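Local coordinates for fimbrial subunit CupB6 (Pseudomonas aeruginosa, PDB 5CYL), which probably serves as the adhesive tip subunit of a chaperone-usher pilus, helping the bacterium attach to surfaces and build biofilm, at residues Val6-Ser11 / Asn176-Val181; Ala55-Ile60 / Arg159-Ala164; Ala91-Lys96 / Ala107-Val112; Trp155-Leu160 / Ser168-Pro173. All blocks are in the same frame, centred on the assembly; numbering follows the deposited sequence.

Contact 1: Val6-Ser11 / Asn176-Val181; sequences VALNCS and NYPTGV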
loop_
_atom_site.group_PDB
_atom_site.type_symbol
_atom_site.label_atom_id
_atom_site.label_comp_id
_atom_site.label_asym_id
_atom_site.label_seq_id
_atom_site.Cartn_x
_atom_site.Cartn_y
_atom_site.Cartn_z
ATOM N N VAL A 6 -24.633 -22.519 35.366
ATOM C CA VAL A 6 -24.214 -21.123 35.579
ATOM C C VAL A 6 -22.733 -20.953 35.301
ATOM O O VAL A 6 -21.934 -21.749 35.768
ATOM C CB VAL A 6 -24.395 -20.653 37.021
ATOM C CG1 VAL A 6 -24.520 -19.137 37.092
ATOM C CG2 VAL A 6 -25.600 -21.293 37.602
ATOM N N ALA A 7 -22.372 -19.912 34.563
ATOM C CA ALA A 7 -21.006 -19.613 34.201
ATOM C C ALA A 7 -20.422 -18.616 35.150
ATOM O O ALA A 7 -21.051 -17.682 35.545
ATOM C CB ALA A 7 -20.958 -19.098 32.801
ATOM N N LEU A 8 -19.178 -18.881 35.541
ATOM C CA LEU A 8 -18.449 -18.064 36.503
ATOM C C LEU A 8 -17.024 -17.821 36.018
ATOM O O LEU A 8 -16.460 -18.649 35.310
ATOM C CB LEU A 8 -18.381 -18.777 37.856
ATOM C CG LEU A 8 -19.622 -18.938 38.736
ATOM C CD1 LEU A 8 -19.534 -18.020 39.943
ATOM C CD2 LEU A 8 -20.901 -18.680 37.959
ATOM N N ASN A 9 -16.443 -16.694 36.417
ATOM C CA ASN A 9 -15.025 -16.425 36.166
ATOM C C ASN A 9 -14.583 -16.542 34.709
ATOM O O ASN A 9 -13.587 -17.197 34.409
ATOM C CB ASN A 9 -14.149 -17.310 37.051
ATOM C CG ASN A 9 -14.572 -17.280 38.501
ATOM O OD1 ASN A 9 -14.586 -18.307 39.175
ATOM N ND2 ASN A 9 -14.924 -16.098 38.992
ATOM N N CYS A 10 -15.339 -15.929 33.809
ATOM C CA CYS A 10 -15.062 -16.030 32.385
ATOM C C CYS A 10 -13.719 -15.481 32.016
ATOM O O CYS A 10 -13.249 -14.538 32.634
ATOM C CB CYS A 10 -16.105 -15.290 31.598
ATOM S SG CYS A 10 -17.598 -16.287 31.405
ATOM N N SER A 11 -13.077 -16.089 31.035
ATOM C CA SER A 11 -11.856 -15.538 30.484
ATOM C C SER A 11 -11.749 -15.929 29.009
ATOM O O SER A 11 -12.232 -17.004 28.576
ATOM C CB SER A 11 -10.630 -16.015 31.263
ATOM O OG SER A 11 -10.181 -17.248 30.762
ATOM N N ASN A 176 -24.144 -9.346 41.219
ATOM C CA ASN A 176 -22.900 -10.111 41.238
ATOM C C ASN A 176 -23.057 -11.545 41.755
ATOM O O ASN A 176 -22.068 -12.197 42.073
ATOM C CB ASN A 176 -21.829 -9.377 42.047
ATOM C CG ASN A 176 -20.459 -10.028 41.944
ATOM O OD1 ASN A 176 -19.472 -9.493 42.440
ATOM N ND2 ASN A 176 -20.393 -11.185 41.299
ATOM N N TYR A 177 -24.277 -12.074 41.835
ATOM C CA TYR A 177 -24.483 -13.453 42.334
ATOM C C TYR A 177 -24.946 -14.400 41.219
ATOM O O TYR A 177 -25.718 -13.972 40.361
ATOM C CB TYR A 177 -25.487 -13.462 43.487
ATOM N N PRO A 178 -24.480 -15.650 41.247
ATOM C CA PRO A 178 -23.582 -16.154 42.303
ATOM C C PRO A 178 -22.206 -15.498 42.231
ATOM O O PRO A 178 -21.814 -15.090 41.138
ATOM C CB PRO A 178 -23.473 -17.645 41.982
ATOM C CG PRO A 178 -23.712 -17.727 40.513
ATOM C CD PRO A 178 -24.717 -16.655 40.197
ATOM N N THR A 179 -21.489 -15.365 43.350
ATOM C CA THR A 179 -20.318 -14.507 43.317
ATOM C C THR A 179 -19.308 -14.905 42.262
ATOM O O THR A 179 -18.827 -16.036 42.245
ATOM C CB THR A 179 -19.692 -14.646 44.714
ATOM O OG1 THR A 179 -20.640 -14.236 45.706
ATOM C CG2 THR A 179 -18.455 -13.780 44.827
ATOM N N GLY A 180 -19.001 -13.982 41.365
ATOM C CA GLY A 180 -18.207 -14.329 40.171
ATOM C C GLY A 180 -18.971 -14.629 38.871
ATOM O O GLY A 180 -18.388 -15.146 37.897
ATOM N N VAL A 181 -20.264 -14.317 38.835
ATOM C CA VAL A 181 -21.036 -14.475 37.601
ATOM C C VAL A 181 -20.317 -13.744 36.500
ATOM O O VAL A 181 -19.771 -12.683 36.745
ATOM C CB VAL A 181 -22.424 -13.831 37.679
ATOM C CG1 VAL A 181 -23.133 -14.000 36.372
ATOM C CG2 VAL A 181 -23.260 -14.465 38.738
#
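Two first torsions bring Val6 and Leu8 onto the ring of Pro178: Val6 carries CG1 roughly anti to its own nitrogen (chi1 -156°), and Leu8 holds CG beside its nitrogen and anti to its carbonyl carbon (chi1 -71°). CG1 of Val6 then comes end-on against the ring atom CG of Pro178, 3.8 Å away. The leucine arrives at a slant, and its CD2 comes within 3.9 Å of the same CG of Pro178. Its other methyl, CD1, lies over the turn's backbone. Branched aliphatic groups suit this place because the proline offers them a compact apolar rim. The peptide before Pro178 is cis, and Pro178 to Val181 form a type II beta turn. Gly180 is its third residue, with phi at 96°, a conformation that glycine, lacking CB, adopts easily. One hydrogen bond fastens the turn to the strand: Asn9 N reaches Gly180 O over 2.9 Å, nearly straight and in the carbonyl plane. Leu8 CA also approaches Gly180 O, at 3.2 Å, in a CA-H...O contact. Leu8 and Val181 thus make a single bridge and no continuous ladder. Asn9, where the chain turns a corner, lies at the exposed margin, whereas Val6 and Leu8 are buried. Just beyond, the Cys10-Cys182 disulfide links the same two parts of the chain covalently. The strand beginning at Val6 pairs antiparallel with strand 35-50, Ala7 N is held by Asp158 OD2 of strand 151-160, and the turn belongs to the loop that leads from that strand to strand 185-189.

Contact 2: Ala55-Ile60 / Arg159-Ala164; sequences AHELVI and RLKGEA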
loop_
_atom_site.group_PDB
_atom_site.type_symbol
_atom_site.label_atom_id
_atom_site.label_comp_id
_atom_site.label_asym_id
_atom_site.label_seq_id
_atom_site.Cartn_x
_atom_site.Cartn_y
_atom_site.Cartn_z
ATOM N N ALA A 55 -32.003 -23.363 33.910
ATOM C CA ALA A 55 -31.124 -23.341 32.719
ATOM C C ALA A 55 -30.412 -21.974 32.518
ATOM O O ALA A 55 -30.998 -20.895 32.720
ATOM C CB ALA A 55 -31.895 -23.743 31.469
ATOM N N HIS A 56 -29.145 -22.034 32.124
ATOM C CA HIS A 56 -28.356 -20.830 31.888
ATOM C C HIS A 56 -27.749 -20.813 30.482
ATOM O O HIS A 56 -27.558 -21.849 29.842
ATOM C CB HIS A 56 -27.244 -20.694 32.926
ATOM C CG HIS A 56 -27.702 -20.159 34.244
ATOM N ND1 HIS A 56 -28.131 -18.863 34.408
ATOM C CD2 HIS A 56 -27.759 -20.723 35.471
ATOM C CE1 HIS A 56 -28.445 -18.651 35.672
ATOM N NE2 HIS A 56 -28.231 -19.766 36.338
ATOM N N GLU A 57 -27.440 -19.605 30.029
ATOM C CA GLU A 57 -26.792 -19.396 28.742
ATOM C C GLU A 57 -25.606 -18.462 28.862
ATOM O O GLU A 57 -25.604 -17.556 29.673
ATOM C CB GLU A 57 -27.762 -18.817 27.729
ATOM C CG GLU A 57 -28.418 -19.828 26.824
ATOM C CD GLU A 57 -29.366 -19.165 25.849
ATOM O OE1 GLU A 57 -29.713 -17.956 26.052
ATOM O OE2 GLU A 57 -29.754 -19.877 24.884
ATOM N N LEU A 58 -24.616 -18.697 28.013
ATOM C CA LEU A 58 -23.484 -17.789 27.884
ATOM C C LEU A 58 -23.714 -16.938 26.642
ATOM O O LEU A 58 -23.684 -17.451 25.530
ATOM C CB LEU A 58 -22.194 -18.592 27.771
ATOM C CG LEU A 58 -20.946 -17.868 28.299
ATOM C CD1 LEU A 58 -21.232 -17.080 29.552
ATOM C CD2 LEU A 58 -19.796 -18.818 28.592
ATOM N N VAL A 59 -24.004 -15.663 26.844
ATOM C CA VAL A 59 -24.261 -14.749 25.738
ATOM C C VAL A 59 -22.985 -14.005 25.383
ATOM O O VAL A 59 -22.380 -13.349 26.234
ATOM C CB VAL A 59 -25.352 -13.736 26.081
ATOM C CG1 VAL A 59 -25.638 -12.878 24.868
ATOM C CG2 VAL A 59 -26.599 -14.471 26.533
ATOM N N ILE A 60 -22.564 -14.114 24.133
ATOM C CA ILE A 60 -21.367 -13.418 23.678
ATOM C C ILE A 60 -21.775 -12.129 22.961
ATOM O O ILE A 60 -22.501 -12.154 21.963
ATOM C CB ILE A 60 -20.505 -14.307 22.807
ATOM C CG1 ILE A 60 -20.228 -15.618 23.542
ATOM C CG2 ILE A 60 -19.192 -13.624 22.475
ATOM C CD1 ILE A 60 -19.615 -16.697 22.673
ATOM N N ARG A 159 -26.562 -15.511 31.432
ATOM C CA ARG A 159 -27.987 -15.119 31.500
ATOM C C ARG A 159 -28.937 -16.327 31.522
ATOM O O ARG A 159 -28.555 -17.418 31.102
ATOM C CB ARG A 159 -28.319 -14.215 30.310
ATOM C CG ARG A 159 -27.525 -12.912 30.290
ATOM C CD ARG A 159 -28.305 -11.770 30.898
ATOM N NE ARG A 159 -29.351 -11.487 29.915
ATOM C CZ ARG A 159 -30.306 -10.596 30.060
ATOM N NH1 ARG A 159 -30.368 -9.891 31.175
ATOM N NH2 ARG A 159 -31.183 -10.398 29.091
ATOM N N LEU A 160 -30.165 -16.138 32.004
ATOM C CA LEU A 160 -31.171 -17.229 31.944
ATOM C C LEU A 160 -31.453 -17.564 30.488
ATOM O O LEU A 160 -31.528 -16.651 29.687
ATOM C CB LEU A 160 -32.472 -16.861 32.668
ATOM C CG LEU A 160 -32.406 -16.623 34.191
ATOM C CD1 LEU A 160 -33.799 -16.316 34.737
ATOM C CD2 LEU A 160 -31.756 -17.761 34.977
ATOM N N LYS A 161 -31.554 -18.858 30.176
ATOM C CA LYS A 161 -31.621 -19.372 28.793
ATOM C C LYS A 161 -32.776 -18.741 28.026
ATOM O O LYS A 161 -33.908 -18.786 28.479
ATOM C CB LYS A 161 -31.829 -20.872 28.807
ATOM C CG LYS A 161 -31.098 -21.639 27.733
ATOM C CD LYS A 161 -31.904 -22.873 27.365
ATOM C CE LYS A 161 -31.054 -24.040 26.855
ATOM N NZ LYS A 161 -31.747 -24.932 25.871
ATOM N N GLY A 162 -32.467 -18.140 26.881
ATOM C CA GLY A 162 -33.474 -17.464 26.062
ATOM C C GLY A 162 -34.001 -16.104 26.537
ATOM O O GLY A 162 -34.813 -15.502 25.824
ATOM N N GLU A 163 -33.582 -15.627 27.711
ATOM C CA GLU A 163 -34.048 -14.315 28.211
ATOM C C GLU A 163 -33.595 -13.136 27.289
ATOM O O GLU A 163 -34.349 -12.200 27.042
ATOM C CB GLU A 163 -33.654 -14.090 29.691
ATOM N N ALA A 164 -32.379 -13.220 26.739
ATOM C CA ALA A 164 -31.785 -12.148 25.872
ATOM C C ALA A 164 -31.881 -12.486 24.397
ATOM O O ALA A 164 -31.504 -13.586 24.036
ATOM C CB ALA A 164 -30.321 -11.936 26.239
#
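Glu57 and Arg159 satisfy each other's backbones as an antiparallel hydrogen-bonded pair: Glu57 N gives to Arg159 O over 2.7 Å, and Arg159 N to Glu57 O over 2.9 Å. The ladder then frays, and Lys161 N reaches Ala55 O only weakly, at 3.3 Å. A side chain takes over from there. With its chain extended beyond CG (chi2 -180°), Glu57 brings OE1 to Gly162 N at 2.9 Å; that bond is almost straight but falls on the carboxylate from above, 67° out of its plane. OE1 is gripped a second time by Lys110 NZ in a salt bridge, which helps fix the carboxylate. Gly162 occupies the third position of a type II turn from Leu160 to Glu163, where glycine accepts the positive phi; Glu163 N closes the turn on Leu160 O. The aliphatic part of Lys161 crosses Glu57 at about a right angle, CG to CG at 3.4 Å. His56 and Leu160 diverge at their CB atoms, yet the leucine's end returns to the imidazole, CD2 meeting CE1 obliquely. Strand 56-65 here lies between strand 151-160 and strand 106-112 in a four-stranded antiparallel sheet, while Val6 and Ala7 of strand 6-22 touch His56 and Leu58.

Contact 3: Ala91-Lys96 / Ala107-Val112; sequences AQDGVK and ALDKRV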
loop_
_atom_site.group_PDB
_atom_site.type_symbol
_atom_site.label_atom_id
_atom_site.label_comp_id
_atom_site.label_asym_id
_atom_site.label_seq_id
_atom_site.Cartn_x
_atom_site.Cartn_y
_atom_site.Cartn_z
ATOM N N ALA A 91 -21.680 -16.645 13.926
ATOM C CA ALA A 91 -22.648 -17.145 14.914
ATOM C C ALA A 91 -23.101 -18.590 14.649
ATOM O O ALA A 91 -23.163 -19.033 13.497
ATOM C CB ALA A 91 -23.851 -16.223 14.992
ATOM N N GLN A 92 -23.373 -19.302 15.730
ATOM C CA GLN A 92 -23.885 -20.657 15.684
ATOM C C GLN A 92 -25.190 -20.763 14.878
ATOM O O GLN A 92 -25.411 -21.749 14.182
ATOM C CB GLN A 92 -24.109 -21.165 17.103
ATOM C CG GLN A 92 -23.064 -22.140 17.625
ATOM C CD GLN A 92 -23.642 -23.139 18.639
ATOM O OE1 GLN A 92 -24.356 -22.758 19.573
ATOM N NE2 GLN A 92 -23.353 -24.429 18.441
ATOM N N ASP A 93 -26.058 -19.768 14.975
ATOM C CA ASP A 93 -27.317 -19.789 14.214
ATOM C C ASP A 93 -27.044 -19.637 12.699
ATOM O O ASP A 93 -27.975 -19.653 11.878
ATOM C CB ASP A 93 -28.306 -18.731 14.726
ATOM C CG ASP A 93 -27.683 -17.383 14.860
ATOM O OD1 ASP A 93 -26.449 -17.359 15.070
ATOM O OD2 ASP A 93 -28.419 -16.394 14.743
ATOM N N GLY A 94 -25.767 -19.491 12.346
ATOM C CA GLY A 94 -25.325 -19.491 10.951
ATOM C C GLY A 94 -25.428 -18.113 10.322
ATOM O O GLY A 94 -25.619 -17.977 9.113
ATOM N N VAL A 95 -25.335 -17.089 11.161
ATOM C CA VAL A 95 -25.426 -15.713 10.708
ATOM C C VAL A 95 -24.122 -14.981 10.978
ATOM O O VAL A 95 -23.597 -15.047 12.070
ATOM C CB VAL A 95 -26.586 -14.970 11.382
ATOM C CG1 VAL A 95 -26.603 -13.511 10.967
ATOM C CG2 VAL A 95 -27.909 -15.602 10.993
ATOM N N LYS A 96 -23.612 -14.279 9.973
ATOM C CA LYS A 96 -22.413 -13.458 10.138
ATOM C C LYS A 96 -22.887 -12.128 10.698
ATOM O O LYS A 96 -23.697 -11.451 10.086
ATOM C CB LYS A 96 -21.708 -13.243 8.807
ATOM C CG LYS A 96 -20.201 -13.434 8.855
ATOM C CD LYS A 96 -19.559 -13.604 7.472
ATOM C CE LYS A 96 -18.504 -14.724 7.481
ATOM N NZ LYS A 96 -18.153 -15.320 6.162
ATOM N N ALA A 107 -25.889 -8.451 21.418
ATOM C CA ALA A 107 -25.841 -9.892 21.574
ATOM C C ALA A 107 -25.669 -10.546 20.212
ATOM O O ALA A 107 -26.555 -10.465 19.376
ATOM C CB ALA A 107 -27.096 -10.373 22.268
ATOM N N LEU A 108 -24.523 -11.195 20.020
ATOM C CA LEU A 108 -24.177 -11.716 18.697
ATOM C C LEU A 108 -24.180 -13.210 18.584
ATOM O O LEU A 108 -24.247 -13.740 17.480
ATOM C CB LEU A 108 -22.830 -11.178 18.224
ATOM C CG LEU A 108 -22.790 -9.650 18.292
ATOM C CD1 LEU A 108 -21.363 -9.167 18.086
ATOM C CD2 LEU A 108 -23.799 -8.983 17.358
ATOM N N ASP A 109 -24.067 -13.884 19.721
ATOM C CA ASP A 109 -24.064 -15.339 19.783
ATOM C C ASP A 109 -24.435 -15.765 21.193
ATOM O O ASP A 109 -24.356 -14.982 22.133
ATOM C CB ASP A 109 -22.699 -15.885 19.375
ATOM C CG ASP A 109 -22.787 -17.200 18.645
ATOM O OD1 ASP A 109 -23.922 -17.676 18.372
ATOM O OD2 ASP A 109 -21.714 -17.788 18.348
ATOM N N LYS A 110 -24.870 -17.005 21.319
ATOM C CA LYS A 110 -25.056 -17.645 22.627
ATOM C C LYS A 110 -24.407 -19.009 22.598
ATOM O O LYS A 110 -24.183 -19.566 21.536
ATOM C CB LYS A 110 -26.523 -17.712 23.010
ATOM C CG LYS A 110 -27.477 -17.582 21.846
ATOM C CD LYS A 110 -28.947 -17.468 22.274
ATOM C CE LYS A 110 -29.159 -16.464 23.396
ATOM N NZ LYS A 110 -30.596 -16.168 23.678
ATOM N N ARG A 111 -24.057 -19.508 23.770
ATOM C CA ARG A 111 -23.444 -20.832 23.907
ATOM C C ARG A 111 -24.169 -21.576 25.005
ATOM O O ARG A 111 -24.394 -21.019 26.087
ATOM C CB ARG A 111 -21.966 -20.713 24.247
ATOM C CG ARG A 111 -21.071 -20.394 23.067
ATOM C CD ARG A 111 -21.095 -21.502 22.048
ATOM N NE ARG A 111 -20.195 -21.247 20.936
ATOM C CZ ARG A 111 -20.500 -20.526 19.872
ATOM N NH1 ARG A 111 -21.691 -19.966 19.764
ATOM N NH2 ARG A 111 -19.611 -20.359 18.905
ATOM N N VAL A 112 -24.565 -22.809 24.722
ATOM C CA VAL A 112 -25.239 -23.606 25.732
ATOM C C VAL A 112 -24.239 -23.849 26.859
ATOM O O VAL A 112 -23.119 -24.284 26.598
ATOM C CB VAL A 112 -25.739 -24.933 25.157
ATOM C CG1 VAL A 112 -26.594 -24.680 23.916
ATOM C CG2 VAL A 112 -24.565 -25.855 24.844
#
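Hydrogen bonding centres on the carboxylate of Asp109, which receives the backbone N-H of Gln92. OD1 accepts it at 3.2 Å from Gln92 N, on the syn side and 30° out of the carboxylate plane; OD2 shares the same donor more weakly. An acidic side chain suits this position because its carboxylate accepts both the loop amide and the arginine. The charged interaction follows: OD2 of Asp109 forms a salt bridge with Arg111 NH1 at 2.6 Å, the nitrogen entering from above the carboxylate. NH1 also gives a hydrogen bond to Lys110 O at 3.1 Å, this time in the guanidinium plane, so two acceptors restrain that end of Arg111, while its NE has a weak hydrogen bond to Thr120 O. Asp109 belongs to a classic beta bulge, in which it and Leu108 both face Ile60 of the adjoining strand 56-65. Across from the bulge, Ala91 to Gly94 form a type I turn within the connection joining antiparallel strands 83-90 and 96-98. In that turn the carboxylate of Asp93 has its own charged partner, OD2 forming a salt bridge with Arg97. Packing across the contact comes from the aliphatic part of Gln92. Its CG lies over one face of the Arg111 guanidinium, 3.3 Å from NH1, and CB stands 3.8 Å from the same Arg111 NH1. The side-chain amide plane of Gln92 is turned 51° from the guanidinium plane of Arg111.

Contact 4: Trp155-Leu160 / Ser168-Pro173; sequences WAVDRL and SVLAVP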
loop_
_atom_site.group_PDB
_atom_site.type_symbol
_atom_site.label_atom_id
_atom_site.label_comp_id
_atom_site.label_asym_id
_atom_site.label_seq_id
_atom_site.Cartn_x
_atom_site.Cartn_y
_atom_site.Cartn_z
ATOM N N TRP A 155 -17.840 -9.203 25.232
ATOM C CA TRP A 155 -18.509 -9.532 26.493
ATOM C C TRP A 155 -18.961 -10.982 26.544
ATOM O O TRP A 155 -19.800 -11.394 25.739
ATOM C CB TRP A 155 -19.725 -8.654 26.661
ATOM C CG TRP A 155 -19.419 -7.189 26.630
ATOM C CD1 TRP A 155 -19.065 -6.454 25.548
ATOM C CD2 TRP A 155 -19.465 -6.281 27.735
ATOM N NE1 TRP A 155 -18.900 -5.141 25.897
ATOM C CE2 TRP A 155 -19.135 -5.007 27.239
ATOM C CE3 TRP A 155 -19.755 -6.423 29.098
ATOM C CZ2 TRP A 155 -19.087 -3.873 28.053
ATOM C CZ3 TRP A 155 -19.716 -5.300 29.912
ATOM C CH2 TRP A 155 -19.376 -4.036 29.390
ATOM N N ALA A 156 -18.452 -11.764 27.484
ATOM C CA ALA A 156 -19.118 -13.052 27.828
ATOM C C ALA A 156 -20.010 -12.861 29.037
ATOM O O ALA A 156 -19.516 -12.581 30.109
ATOM C CB ALA A 156 -18.110 -14.135 28.114
ATOM N N VAL A 157 -21.312 -12.995 28.871
ATOM C CA VAL A 157 -22.270 -12.692 29.952
ATOM C C VAL A 157 -23.234 -13.852 30.221
ATOM O O VAL A 157 -23.911 -14.343 29.292
ATOM C CB VAL A 157 -23.076 -11.411 29.650
ATOM C CG1 VAL A 157 -24.076 -11.093 30.762
ATOM C CG2 VAL A 157 -22.148 -10.231 29.447
ATOM N N ASP A 158 -23.273 -14.295 31.480
ATOM C CA ASP A 158 -24.185 -15.367 31.879
ATOM C C ASP A 158 -25.593 -14.803 32.010
ATOM O O ASP A 158 -25.786 -13.756 32.638
ATOM C CB ASP A 158 -23.709 -16.033 33.174
ATOM C CG ASP A 158 -24.705 -17.077 33.706
ATOM O OD1 ASP A 158 -25.751 -16.694 34.283
ATOM O OD2 ASP A 158 -24.447 -18.289 33.553
ATOM N N ARG A 159 -26.562 -15.511 31.432
ATOM C CA ARG A 159 -27.987 -15.119 31.500
ATOM C C ARG A 159 -28.937 -16.327 31.522
ATOM O O ARG A 159 -28.555 -17.418 31.102
ATOM C CB ARG A 159 -28.319 -14.215 30.310
ATOM C CG ARG A 159 -27.525 -12.912 30.290
ATOM C CD ARG A 159 -28.305 -11.770 30.898
ATOM N NE ARG A 159 -29.351 -11.487 29.915
ATOM C CZ ARG A 159 -30.306 -10.596 30.060
ATOM N NH1 ARG A 159 -30.368 -9.891 31.175
ATOM N NH2 ARG A 159 -31.183 -10.398 29.091
ATOM N N LEU A 160 -30.165 -16.138 32.004
ATOM C CA LEU A 160 -31.171 -17.229 31.944
ATOM C C LEU A 160 -31.453 -17.564 30.488
ATOM O O LEU A 160 -31.528 -16.651 29.687
ATOM C CB LEU A 160 -32.472 -16.861 32.668
ATOM C CG LEU A 160 -32.406 -16.623 34.191
ATOM C CD1 LEU A 160 -33.799 -16.316 34.737
ATOM C CD2 LEU A 160 -31.756 -17.761 34.977
ATOM N N SER A 168 -30.010 -8.010 19.507
ATOM C CA SER A 168 -30.478 -6.924 20.334
ATOM C C SER A 168 -29.310 -6.367 21.196
ATOM O O SER A 168 -28.273 -7.025 21.424
ATOM C CB SER A 168 -31.628 -7.463 21.209
ATOM O OG SER A 168 -32.579 -6.464 21.520
ATOM N N VAL A 169 -29.506 -5.177 21.747
ATOM C CA VAL A 169 -28.651 -4.742 22.851
ATOM C C VAL A 169 -28.577 -5.816 23.957
ATOM O O VAL A 169 -29.586 -6.394 24.332
ATOM C CB VAL A 169 -29.145 -3.447 23.480
ATOM C CG1 VAL A 169 -28.027 -2.824 24.302
ATOM C CG2 VAL A 169 -29.595 -2.504 22.382
ATOM N N LEU A 170 -27.370 -6.086 24.447
ATOM C CA LEU A 170 -27.154 -7.139 25.445
ATOM C C LEU A 170 -27.171 -6.488 26.787
ATOM O O LEU A 170 -26.268 -5.712 27.096
ATOM C CB LEU A 170 -25.814 -7.851 25.266
ATOM C CG LEU A 170 -25.402 -8.714 26.434
ATOM C CD1 LEU A 170 -26.400 -9.847 26.607
ATOM C CD2 LEU A 170 -24.021 -9.307 26.205
ATOM N N ALA A 171 -28.210 -6.776 27.570
ATOM C CA ALA A 171 -28.352 -6.221 28.933
ATOM C C ALA A 171 -27.374 -6.943 29.850
ATOM O O ALA A 171 -27.268 -8.160 29.809
ATOM C CB ALA A 171 -29.757 -6.368 29.437
ATOM N N VAL A 172 -26.608 -6.194 30.635
ATOM C CA VAL A 172 -25.664 -6.815 31.563
ATOM C C VAL A 172 -26.233 -6.600 32.952
ATOM O O VAL A 172 -26.377 -5.463 33.372
ATOM C CB VAL A 172 -24.225 -6.254 31.489
ATOM C CG1 VAL A 172 -23.342 -7.019 32.459
ATOM C CG2 VAL A 172 -23.657 -6.383 30.085
ATOM N N PRO A 173 -26.564 -7.686 33.669
ATOM C CA PRO A 173 -27.189 -7.498 34.977
ATOM C C PRO A 173 -26.320 -6.754 35.980
ATOM O O PRO A 173 -25.092 -6.929 35.991
ATOM C CB PRO A 173 -27.432 -8.933 35.450
ATOM C CG PRO A 173 -27.630 -9.698 34.193
ATOM C CD PRO A 173 -26.639 -9.094 33.237
#
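Val157 is the buried apolar part of this contact, touching Leu170, Val172 and Pro173 with its two methyls. CG2 lies 3.9 Å from Leu170 CD2, the two side chains running alongside but oppositely directed, while Val172 crosses at about a right angle and sets its own CG2 4.2 Å away. CG1, placed anti to the backbone nitrogen (chi1 180°), points instead end-on at the ring atom CD of Pro173, 4.1 Å off. A beta-branched valine suits a strand here, since each methyl serves a different part of the loop. Trp155 extends the apolar patch: Val172 CG2 approaches its ring obliquely, 4.0 Å from CE3, and the indole nitrogen has a weak hydrogen bond to Asn63. The solvent side differs in burial and in kind of contact, not in closeness: Ala171 is exposed and Arg159 only partly covered. The doubly bent chain of Arg159 brings its guanidinium so that Ala171 O sits over one face, offset toward the rim and 3.8 Å from NH1, without a hydrogen bond. Pro173 packs on the aliphatic part, its CD 3.9 Å from Arg159 CD. No hydrogen bond joins the two segments, so the loop rests on the strand through side-chain packing. Beneath it, strand 151-160 runs beside strand 56-65, whose Val59 also touches Leu170; on the other face of the strand, Ala156 and Asp158 turn to strand 6-22.

From the N terminus, residues 6-11 open contact 1, whose long loop ends only at 176-181 and encloses the other three. Contact 2 opens at 55-60 and closes at 159-164, spanning contact 3, a short local closure between 91-96 and 107-112. Contact 4 starts at 155-160, before contact 2 has ended; the two share Arg159 and Leu160, and its loop closes at 168-173. Contacts 2 and 4 therefore overlap along strand 151-160, joining it to strand 56-65 and to the loop that follows it. Contact 3 ties strand 106-112, the neighbour of 56-65, to the 83-90/96-98 connection, while contact 1 links the loop after strand 151-160 to strand 6-22 of the other sheet.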